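Local coordinates for protein cellulase (Bacillus sp. BG-CS10, PDB 5E09) that probably hydrolyses internal beta-1,4-glucosidic bonds of cellulose as a halophilic family 5 glycoside hydrolase that carries a family 46 carbohydrate-binding module, at residues V223-F228 against D251-V256; T239-E244 against F293-H298; G313-R318 against Q326-M331. One frame throughout, in Å; residues are numbered along the deposited sequence.

Contact 1. Residues V223-F228 against D251-V256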
loop_
_atom_site.group_PDB
_atom_site.type_symbol
_atom_site.label_atom_id
_atom_site.label_comp_id
_atom_site.label_asym_id
_atom_site.label_seq_id
_atom_site.Cartn_x
_atom_site.Cartn_y
_atom_site.Cartn_z
ATOM N N VAL A 223 9.056 10.735 4.041
ATOM C CA VAL A 223 8.262 9.957 4.985
ATOM C C VAL A 223 7.530 8.851 4.237
ATOM O O VAL A 223 7.496 8.842 3.002
ATOM C CB VAL A 223 7.251 10.830 5.762
ATOM C CG1 VAL A 223 7.976 11.721 6.760
ATOM C CG2 VAL A 223 6.403 11.667 4.816
ATOM N N HIS A 224 6.969 7.915 4.994
ATOM C CA HIS A 224 6.220 6.798 4.436
ATOM C C HIS A 224 4.807 6.809 4.995
ATOM O O HIS A 224 4.578 7.314 6.090
ATOM C CB HIS A 224 6.898 5.463 4.753
ATOM C CG HIS A 224 8.200 5.261 4.046
ATOM N ND1 HIS A 224 9.000 4.155 4.259
ATOM C CD2 HIS A 224 8.846 6.018 3.129
ATOM C CE1 HIS A 224 10.078 4.245 3.508
ATOM N NE2 HIS A 224 10.014 5.366 2.812
ATOM N N TYR A 225 3.861 6.246 4.251
ATOM C CA TYR A 225 2.474 6.218 4.702
ATOM C C TYR A 225 1.714 5.026 4.130
ATOM O O TYR A 225 1.724 4.794 2.928
ATOM C CB TYR A 225 1.763 7.516 4.320
ATOM C CG TYR A 225 0.399 7.637 4.945
ATOM C CD1 TYR A 225 0.265 7.978 6.285
ATOM C CD2 TYR A 225 -0.753 7.399 4.206
ATOM C CE1 TYR A 225 -0.974 8.086 6.871
ATOM C CE2 TYR A 225 -2.001 7.504 4.785
ATOM C CZ TYR A 225 -2.105 7.852 6.117
ATOM O OH TYR A 225 -3.341 7.963 6.705
ATOM N N TYR A 226 1.042 4.280 4.997
ATOM C CA TYR A 226 0.378 3.052 4.574
ATOM C C TYR A 226 -1.061 2.991 5.047
ATOM O O TYR A 226 -1.674 1.927 5.061
ATOM C CB TYR A 226 1.151 1.834 5.077
ATOM C CG TYR A 226 2.364 1.540 4.234
ATOM C CD1 TYR A 226 2.257 0.759 3.087
ATOM C CD2 TYR A 226 3.611 2.058 4.566
ATOM C CE1 TYR A 226 3.361 0.493 2.295
ATOM C CE2 TYR A 226 4.722 1.799 3.779
ATOM C CZ TYR A 226 4.590 1.015 2.645
ATOM O OH TYR A 226 5.688 0.744 1.859
ATOM N N GLY A 227 -1.589 4.144 5.438
ATOM C CA GLY A 227 -2.990 4.271 5.776
ATOM C C GLY A 227 -3.283 4.020 7.237
ATOM O O GLY A 227 -2.568 3.274 7.911
ATOM N N PHE A 228 -4.341 4.669 7.715
ATOM C CA PHE A 228 -4.892 4.423 9.035
ATOM C C PHE A 228 -4.970 2.919 9.289
ATOM O O PHE A 228 -5.691 2.197 8.597
ATOM C CB PHE A 228 -6.265 5.082 9.152
ATOM C CG PHE A 228 -6.885 4.959 10.506
ATOM C CD1 PHE A 228 -6.221 5.421 11.630
ATOM C CD2 PHE A 228 -8.145 4.397 10.656
ATOM C CE1 PHE A 228 -6.795 5.316 12.888
ATOM C CE2 PHE A 228 -8.727 4.286 11.912
ATOM C CZ PHE A 228 -8.050 4.746 13.029
ATOM N N ASP A 251 -4.867 15.009 8.637
ATOM C CA ASP A 251 -4.009 15.425 9.744
ATOM C C ASP A 251 -2.537 15.154 9.440
ATOM O O ASP A 251 -1.678 16.057 9.561
ATOM C CB ASP A 251 -4.412 14.709 11.041
ATOM C CG ASP A 251 -5.822 15.064 11.500
ATOM O OD1 ASP A 251 -6.383 16.068 11.008
ATOM O OD2 ASP A 251 -6.370 14.344 12.362
ATOM N N THR A 252 -2.251 13.913 9.037
ATOM C CA THR A 252 -0.877 13.511 8.757
ATOM C C THR A 252 -0.199 14.485 7.806
ATOM O O THR A 252 0.859 15.066 8.115
ATOM C CB THR A 252 -0.801 12.098 8.150
ATOM O OG1 THR A 252 -1.344 11.145 9.074
ATOM C CG2 THR A 252 0.641 11.734 7.833
ATOM N N PHE A 253 -0.811 14.700 6.652
ATOM C CA PHE A 253 -0.104 15.485 5.657
ATOM C C PHE A 253 -0.269 16.987 5.872
ATOM O O PHE A 253 0.500 17.778 5.334
ATOM C CB PHE A 253 -0.522 15.028 4.268
ATOM C CG PHE A 253 0.023 13.665 3.929
ATOM C CD1 PHE A 253 1.362 13.509 3.618
ATOM C CD2 PHE A 253 -0.778 12.540 4.004
ATOM C CE1 PHE A 253 1.890 12.261 3.340
ATOM C CE2 PHE A 253 -0.263 11.284 3.725
ATOM C CZ PHE A 253 1.076 11.143 3.391
ATOM N N ASN A 254 -1.222 17.378 6.708
ATOM C CA ASN A 254 -1.253 18.757 7.180
ATOM C C ASN A 254 -0.003 19.072 7.978
ATOM O O ASN A 254 0.651 20.083 7.732
ATOM C CB ASN A 254 -2.489 19.043 8.035
ATOM C CG ASN A 254 -3.685 19.468 7.207
ATOM O OD1 ASN A 254 -3.558 19.770 6.020
ATOM N ND2 ASN A 254 -4.856 19.495 7.833
ATOM N N ARG A 255 0.354 18.217 8.932
ATOM C CA ARG A 255 1.541 18.557 9.703
ATOM C C ARG A 255 2.822 18.344 8.888
ATOM O O ARG A 255 3.808 19.071 9.085
ATOM C CB ARG A 255 1.590 17.788 11.028
ATOM C CG ARG A 255 1.582 16.296 10.931
ATOM C CD ARG A 255 1.742 15.679 12.309
ATOM N NE ARG A 255 1.634 14.230 12.238
ATOM C CZ ARG A 255 0.488 13.568 12.328
ATOM N NH1 ARG A 255 -0.646 14.229 12.510
ATOM N NH2 ARG A 255 0.478 12.244 12.241
ATOM N N VAL A 256 2.815 17.387 7.958
ATOM C CA VAL A 256 3.968 17.272 7.058
ATOM C C VAL A 256 4.141 18.563 6.248
ATOM O O VAL A 256 5.252 19.063 6.070
ATOM C CB VAL A 256 3.841 16.075 6.087
ATOM C CG1 VAL A 256 4.911 16.149 5.000
ATOM C CG2 VAL A 256 3.939 14.764 6.843
#
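Y225 and F253 form the dense end of this contact, an edge-to-face pair with ring planes at 69° and centroids 5.2 Å apart. Y225 CG stands anti to the backbone N (chi1 -171°), which sends the ring out toward the helix to receive the edge of F253: F253 CE2 lies over one tyrosine face, towards the rim, while F253 CZ reaches Y225 CB at 3.8 Å. G227 N lies over the opposite face, so the ring is sandwiched between F253 CE2 and the backbone N of G227. T252 OG1 approaches obliquely, 3.8 Å from Y225 CE1, and T252 CG2 rests over the centre of the F253 ring. Strand 219-225 is the sixth of the eight parallel strands of a TIM barrel, and helix 243-261 runs back antiparallel to it outside the barrel. A tyrosine suits this layer because its ring packs between strand and helix while its OH reaches D248 OD2; T252 OG1 is likewise satisfied, by D248 O. Packing is looser at V223, whose CG2 stands 4.4 Å from V256 CG2. On the solvent side of the helix, the partly exposed N254 turns its OD1 to R303.

Contact 2. Residues T239-E244 against F293-H298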
loop_
_atom_site.group_PDB
_atom_site.type_symbol
_atom_site.label_atom_id
_atom_site.label_comp_id
_atom_site.label_asym_id
_atom_site.label_seq_id
_atom_site.Cartn_x
_atom_site.Cartn_y
_atom_site.Cartn_z
ATOM N N THR A 239 -13.919 -1.903 7.506
ATOM C CA THR A 239 -14.006 -2.503 6.183
ATOM C C THR A 239 -14.159 -1.438 5.099
ATOM O O THR A 239 -13.828 -1.681 3.942
ATOM C CB THR A 239 -15.194 -3.488 6.093
ATOM O OG1 THR A 239 -16.372 -2.847 6.582
ATOM C CG2 THR A 239 -14.940 -4.725 6.935
ATOM N N ARG A 240 -14.662 -0.263 5.472
ATOM C CA ARG A 240 -14.893 0.807 4.508
ATOM C C ARG A 240 -13.995 2.011 4.728
ATOM O O ARG A 240 -13.544 2.291 5.839
ATOM C CB ARG A 240 -16.356 1.270 4.525
ATOM C CG ARG A 240 -17.377 0.155 4.476
ATOM C CD ARG A 240 -18.806 0.683 4.473
ATOM N NE ARG A 240 -19.733 -0.338 3.990
ATOM C CZ ARG A 240 -21.015 -0.422 4.334
ATOM N NH1 ARG A 240 -21.545 0.458 5.175
ATOM N NH2 ARG A 240 -21.771 -1.397 3.843
ATOM N N PHE A 241 -13.738 2.714 3.631
ATOM C CA PHE A 241 -12.977 3.950 3.654
ATOM C C PHE A 241 -13.831 5.071 4.223
ATOM O O PHE A 241 -14.480 5.793 3.476
ATOM C CB PHE A 241 -12.496 4.298 2.245
ATOM C CG PHE A 241 -11.726 5.583 2.170
ATOM C CD1 PHE A 241 -10.487 5.694 2.776
ATOM C CD2 PHE A 241 -12.234 6.679 1.488
ATOM C CE1 PHE A 241 -9.767 6.876 2.715
ATOM C CE2 PHE A 241 -11.519 7.864 1.419
ATOM C CZ PHE A 241 -10.282 7.961 2.034
ATOM N N GLU A 242 -13.840 5.215 5.545
ATOM C CA GLU A 242 -14.729 6.185 6.177
ATOM C C GLU A 242 -13.939 7.309 6.881
ATOM O O GLU A 242 -12.718 7.421 6.706
ATOM C CB GLU A 242 -15.699 5.429 7.124
ATOM C CG GLU A 242 -16.729 4.488 6.474
ATOM C CD GLU A 242 -17.587 3.736 7.483
ATOM O OE1 GLU A 242 -17.292 3.774 8.698
ATOM O OE2 GLU A 242 -18.547 3.071 7.047
ATOM N N GLU A 243 -14.646 8.118 7.672
ATOM C CA GLU A 243 -14.168 9.400 8.177
ATOM C C GLU A 243 -12.846 9.352 8.931
ATOM O O GLU A 243 -12.055 10.281 8.805
ATOM C CB GLU A 243 -15.229 10.047 9.074
ATOM C CG GLU A 243 -15.754 11.367 8.526
ATOM C CD GLU A 243 -16.965 11.865 9.283
ATOM O OE1 GLU A 243 -16.904 11.899 10.529
ATOM O OE2 GLU A 243 -17.985 12.196 8.638
ATOM N N GLU A 244 -12.596 8.303 9.710
ATOM C CA GLU A 244 -11.354 8.242 10.477
ATOM C C GLU A 244 -10.131 8.045 9.589
ATOM O O GLU A 244 -9.072 8.629 9.842
ATOM C CB GLU A 244 -11.411 7.130 11.513
ATOM C CG GLU A 244 -12.568 7.247 12.478
ATOM C CD GLU A 244 -12.433 6.276 13.619
ATOM O OE1 GLU A 244 -11.312 6.173 14.168
ATOM O OE2 GLU A 244 -13.442 5.620 13.962
ATOM N N PHE A 293 -7.177 5.463 -2.374
ATOM C CA PHE A 293 -6.080 6.026 -3.163
ATOM C C PHE A 293 -6.456 7.344 -3.851
ATOM O O PHE A 293 -5.622 8.251 -3.955
ATOM C CB PHE A 293 -5.579 4.999 -4.179
ATOM C CG PHE A 293 -4.694 3.947 -3.567
ATOM C CD1 PHE A 293 -3.342 4.191 -3.370
ATOM C CD2 PHE A 293 -5.216 2.728 -3.158
ATOM C CE1 PHE A 293 -2.514 3.233 -2.789
ATOM C CE2 PHE A 293 -4.395 1.759 -2.577
ATOM C CZ PHE A 293 -3.040 2.017 -2.393
ATOM N N GLU A 294 -7.708 7.465 -4.291
ATOM C CA GLU A 294 -8.178 8.714 -4.901
ATOM C C GLU A 294 -8.088 9.878 -3.905
ATOM O O GLU A 294 -7.534 10.951 -4.205
ATOM C CB GLU A 294 -9.618 8.550 -5.408
ATOM C CG GLU A 294 -10.115 9.668 -6.329
ATOM C CD GLU A 294 -10.680 10.855 -5.573
ATOM O OE1 GLU A 294 -11.192 10.662 -4.444
ATOM O OE2 GLU A 294 -10.608 11.984 -6.109
ATOM N N PHE A 295 -8.635 9.651 -2.714
ATOM C CA PHE A 295 -8.584 10.645 -1.647
ATOM C C PHE A 295 -7.137 11.037 -1.297
ATOM O O PHE A 295 -6.761 12.226 -1.307
ATOM C CB PHE A 295 -9.310 10.093 -0.423
ATOM C CG PHE A 295 -9.563 11.104 0.648
ATOM C CD1 PHE A 295 -10.686 11.914 0.603
ATOM C CD2 PHE A 295 -8.694 11.230 1.716
ATOM C CE1 PHE A 295 -10.929 12.845 1.603
ATOM C CE2 PHE A 295 -8.930 12.152 2.717
ATOM C CZ PHE A 295 -10.048 12.962 2.663
ATOM N N LEU A 296 -6.329 10.021 -1.007
ATOM C CA LEU A 296 -4.927 10.219 -0.646
ATOM C C LEU A 296 -4.167 11.059 -1.669
ATOM O O LEU A 296 -3.516 12.052 -1.314
ATOM C CB LEU A 296 -4.224 8.869 -0.479
ATOM C CG LEU A 296 -2.718 8.938 -0.200
ATOM C CD1 LEU A 296 -2.439 9.724 1.077
ATOM C CD2 LEU A 296 -2.099 7.546 -0.123
ATOM N N ILE A 297 -4.236 10.664 -2.939
ATOM C CA ILE A 297 -3.449 11.369 -3.944
ATOM C C ILE A 297 -3.991 12.789 -4.169
ATOM O O ILE A 297 -3.209 13.717 -4.412
ATOM C CB ILE A 297 -3.387 10.580 -5.260
ATOM C CG1 ILE A 297 -2.591 9.294 -5.031
ATOM C CG2 ILE A 297 -2.717 11.405 -6.355
ATOM C CD1 ILE A 297 -2.592 8.338 -6.198
ATOM N N HIS A 298 -5.306 12.974 -4.044
ATOM C CA HIS A 298 -5.845 14.333 -4.071
ATOM C C HIS A 298 -5.168 15.208 -3.019
ATOM O O HIS A 298 -4.681 16.310 -3.324
ATOM C CB HIS A 298 -7.354 14.344 -3.842
ATOM C CG HIS A 298 -7.913 15.712 -3.584
ATOM N ND1 HIS A 298 -7.633 16.793 -4.390
ATOM C CD2 HIS A 298 -8.740 16.168 -2.612
ATOM C CE1 HIS A 298 -8.261 17.859 -3.927
ATOM N NE2 HIS A 298 -8.940 17.508 -2.849
#
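F241 drives its ring edge against F295 where, on the outside of the TIM barrel, the loop leading into helix 243-261 meets the next outer helix, 286-302. The backbone at F241 is the centre of an inverse gamma turn, and its N is hydrogen-bonded to E288 OE1 of that second helix. Following the side chain outward, CB points toward helix 286-302, and CG stands anti to the backbone N (chi1 179°), a setting that carries the ring toward F295. CB, CG and the two CD atoms stay beyond close range of F295, and contact begins further out on the ring. CE2 of F241 comes to 3.6 Å from F295 CB. CZ, at the end of the ring, touches three atoms of the partner and is tightly packed, with F295 CB only 3.4 Å from F241 CZ. The rings form an offset edge-to-face pair with planes at 64°, the edge belonging to F241 and the face to F295. Phenylalanine suits both places, offering an apolar C-H edge on one side and a flat face on the other, without any polar group to satisfy. Around them, Q246 touches both side chains, I249 packs on F295 and K291 on F241. F295 CG lies in the plane of the F241 ring, 3.5 Å from F241 CZ.

Contact 3. Residues G313-R318 against Q326-M331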
loop_
_atom_site.group_PDB
_atom_site.type_symbol
_atom_site.label_atom_id
_atom_site.label_comp_id
_atom_site.label_asym_id
_atom_site.label_seq_id
_atom_site.Cartn_x
_atom_site.Cartn_y
_atom_site.Cartn_z
ATOM N N GLY A 313 6.085 -6.301 -6.548
ATOM C CA GLY A 313 5.843 -7.281 -7.589
ATOM C C GLY A 313 4.363 -7.569 -7.786
ATOM O O GLY A 313 3.974 -8.235 -8.748
ATOM N N GLN A 314 3.535 -7.049 -6.882
ATOM C CA GLN A 314 2.113 -7.382 -6.848
ATOM C C GLN A 314 1.213 -6.421 -7.626
ATOM O O GLN A 314 0.016 -6.673 -7.759
ATOM C CB GLN A 314 1.626 -7.441 -5.395
ATOM C CG GLN A 314 1.416 -6.080 -4.747
ATOM C CD GLN A 314 1.097 -6.173 -3.258
ATOM O OE1 GLN A 314 1.530 -5.335 -2.466
ATOM N NE2 GLN A 314 0.335 -7.192 -2.876
ATOM N N HIS A 315 1.765 -5.322 -8.130
ATOM C CA HIS A 315 0.947 -4.372 -8.885
ATOM C C HIS A 315 1.222 -4.452 -10.381
ATOM O O HIS A 315 0.311 -4.707 -11.167
ATOM C CB HIS A 315 1.163 -2.945 -8.378
ATOM C CG HIS A 315 0.682 -2.726 -6.983
ATOM N ND1 HIS A 315 -0.530 -3.218 -6.524
ATOM C CD2 HIS A 315 1.239 -2.086 -5.928
ATOM C CE1 HIS A 315 -0.691 -2.881 -5.264
ATOM N NE2 HIS A 315 0.375 -2.191 -4.871
ATOM N N LEU A 316 2.467 -4.216 -10.779
ATOM C CA LEU A 316 2.858 -4.446 -12.162
ATOM C C LEU A 316 3.282 -5.898 -12.322
ATOM O O LEU A 316 4.171 -6.368 -11.615
ATOM C CB LEU A 316 3.995 -3.516 -12.583
ATOM C CG LEU A 316 4.434 -3.636 -14.048
ATOM C CD1 LEU A 316 3.438 -2.959 -14.979
ATOM C CD2 LEU A 316 5.820 -3.062 -14.250
ATOM N N ASN A 317 2.632 -6.617 -13.229
ATOM C CA ASN A 317 3.087 -7.961 -13.567
ATOM C C ASN A 317 4.390 -7.835 -14.349
ATOM O O ASN A 317 4.401 -7.357 -15.482
ATOM C CB ASN A 317 2.025 -8.725 -14.368
ATOM C CG ASN A 317 2.379 -10.196 -14.569
ATOM O OD1 ASN A 317 3.547 -10.563 -14.703
ATOM N ND2 ASN A 317 1.359 -11.044 -14.592
ATOM N N ARG A 318 5.487 -8.252 -13.726
ATOM C CA ARG A 318 6.808 -8.019 -14.291
ATOM C C ARG A 318 7.169 -9.030 -15.363
ATOM O O ARG A 318 8.194 -8.897 -16.031
ATOM C CB ARG A 318 7.866 -8.039 -13.190
ATOM C CG ARG A 318 7.621 -7.014 -12.114
ATOM C CD ARG A 318 8.839 -6.862 -11.255
ATOM N NE ARG A 318 8.615 -5.949 -10.143
ATOM C CZ ARG A 318 9.504 -5.735 -9.184
ATOM N NH1 ARG A 318 10.668 -6.373 -9.214
ATOM N NH2 ARG A 318 9.231 -4.888 -8.196
ATOM N N GLN A 326 -5.919 -3.323 -13.590
ATOM C CA GLN A 326 -5.944 -2.164 -14.476
ATOM C C GLN A 326 -6.819 -1.039 -13.944
ATOM O O GLN A 326 -6.511 0.139 -14.129
ATOM C CB GLN A 326 -6.429 -2.577 -15.868
ATOM C CG GLN A 326 -6.287 -1.492 -16.915
ATOM C CD GLN A 326 -4.835 -1.191 -17.248
ATOM O OE1 GLN A 326 -4.017 -2.103 -17.408
ATOM N NE2 GLN A 326 -4.509 0.096 -17.351
ATOM N N GLU A 327 -7.921 -1.410 -13.302
ATOM C CA GLU A 327 -8.839 -0.451 -12.696
ATOM C C GLU A 327 -8.105 0.407 -11.660
ATOM O O GLU A 327 -8.220 1.642 -11.642
ATOM C CB GLU A 327 -10.016 -1.204 -12.061
ATOM C CG GLU A 327 -11.146 -0.347 -11.514
ATOM C CD GLU A 327 -12.304 -1.193 -10.999
ATOM O OE1 GLU A 327 -13.469 -0.818 -11.231
ATOM O OE2 GLU A 327 -12.050 -2.240 -10.367
ATOM N N PHE A 328 -7.336 -0.277 -10.816
ATOM C CA PHE A 328 -6.492 0.332 -9.789
ATOM C C PHE A 328 -5.529 1.368 -10.378
ATOM O O PHE A 328 -5.534 2.548 -9.979
ATOM C CB PHE A 328 -5.729 -0.785 -9.051
ATOM C CG PHE A 328 -4.739 -0.302 -8.028
ATOM C CD1 PHE A 328 -5.068 0.694 -7.126
ATOM C CD2 PHE A 328 -3.485 -0.880 -7.948
ATOM C CE1 PHE A 328 -4.157 1.122 -6.180
ATOM C CE2 PHE A 328 -2.567 -0.455 -7.003
ATOM C CZ PHE A 328 -2.906 0.547 -6.116
ATOM N N HIS A 329 -4.718 0.941 -11.341
ATOM C CA HIS A 329 -3.752 1.857 -11.926
ATOM C C HIS A 329 -4.413 3.000 -12.684
ATOM O O HIS A 329 -3.878 4.107 -12.722
ATOM C CB HIS A 329 -2.790 1.145 -12.866
ATOM C CG HIS A 329 -1.771 2.069 -13.453
ATOM N ND1 HIS A 329 -1.850 2.540 -14.744
ATOM C CD2 HIS A 329 -0.684 2.659 -12.897
ATOM C CE1 HIS A 329 -0.832 3.357 -14.974
ATOM N NE2 HIS A 329 -0.113 3.444 -13.870
ATOM N N ASN A 330 -5.559 2.736 -13.304
ATOM C CA ASN A 330 -6.301 3.808 -13.951
ATOM C C ASN A 330 -6.714 4.849 -12.922
ATOM O O ASN A 330 -6.677 6.047 -13.197
ATOM C CB ASN A 330 -7.534 3.273 -14.688
ATOM C CG ASN A 330 -7.182 2.596 -16.003
ATOM O OD1 ASN A 330 -6.011 2.511 -16.383
ATOM N ND2 ASN A 330 -8.196 2.101 -16.697
HETATM N N MSE A 331 -7.102 4.393 -11.733
HETATM C CA MSE A 331 -7.475 5.330 -10.677
HETATM C C MSE A 331 -6.270 6.161 -10.220
HETATM O O MSE A 331 -6.394 7.371 -9.993
HETATM C CB MSE A 331 -8.099 4.595 -9.486
HETATM C CG MSE A 331 -8.534 5.527 -8.359
HETATM SE SE MSE A 331 -9.738 6.960 -8.964
HETATM C CE MSE A 331 -11.430 6.203 -8.352
#
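H315 meets F328 across this contact, and the loop that carries the histidine is shaped by the residues on either side of it. G313 comes first, with phi at 120°, where a side chain would press on the preceding carbonyl oxygen; the carboxylate of D311 accepts from the backbone N of G313, H315 and L316 and so shapes the loop. Q314 follows, laying CG over the centre of one face of the H315 ring. F328 covers the opposite face with CE2, offset toward the rim and 3.5 Å from both H315 ND1 and H315 CE1. The planes are inclined at 53°, so the pair is oblique. The histidine CG stands beside its own backbone N (chi1 -66°), which turns the ring toward the helix. A flat imidazole suits this place because it can be covered on both faces, and phenylalanine supplies an apolar rim for one of them. With an alanine in place of H315, F328 CE2 and Q314 CG would lose the ring between them, and the phenylalanine would probably be freer to turn. L316 then turns to L46 and I50 of helix 44-52, an apolar choice for an apolar neighbourhood, and N317 OD1 accepts from E319 N and T320 N. Opposite, Q326 NE2 bonds N330 OD1 at 3.0 Å, one helical turn on. This is the stretch after the last strand of a TIM barrel, where a short, weakly bonded two-stranded hairpin, 316-317 with 322-323, leads into helix 326-337.

All three contacts are buried and belong to the barrel architecture, and none has a hydrogen bond between its two segments. Contact 1, the largest in area, lies between a barrel strand and an outer helix and includes a tyrosine whose OH is taken up by D248. Contact 2, between a loop and the next outer helix, is purely apolar, while contact 3, in the loop after the last strand, brings in a polar ring beside a phenylalanine. Contacts 1 and 2 share helix 243-261 and touch through F253 CE2 and L296 CD1. Contacts 2 and 3 meet where F293 packs on F328. Helix 326-337 also touches strand 425-432 of the X2 module, through E327 and M331.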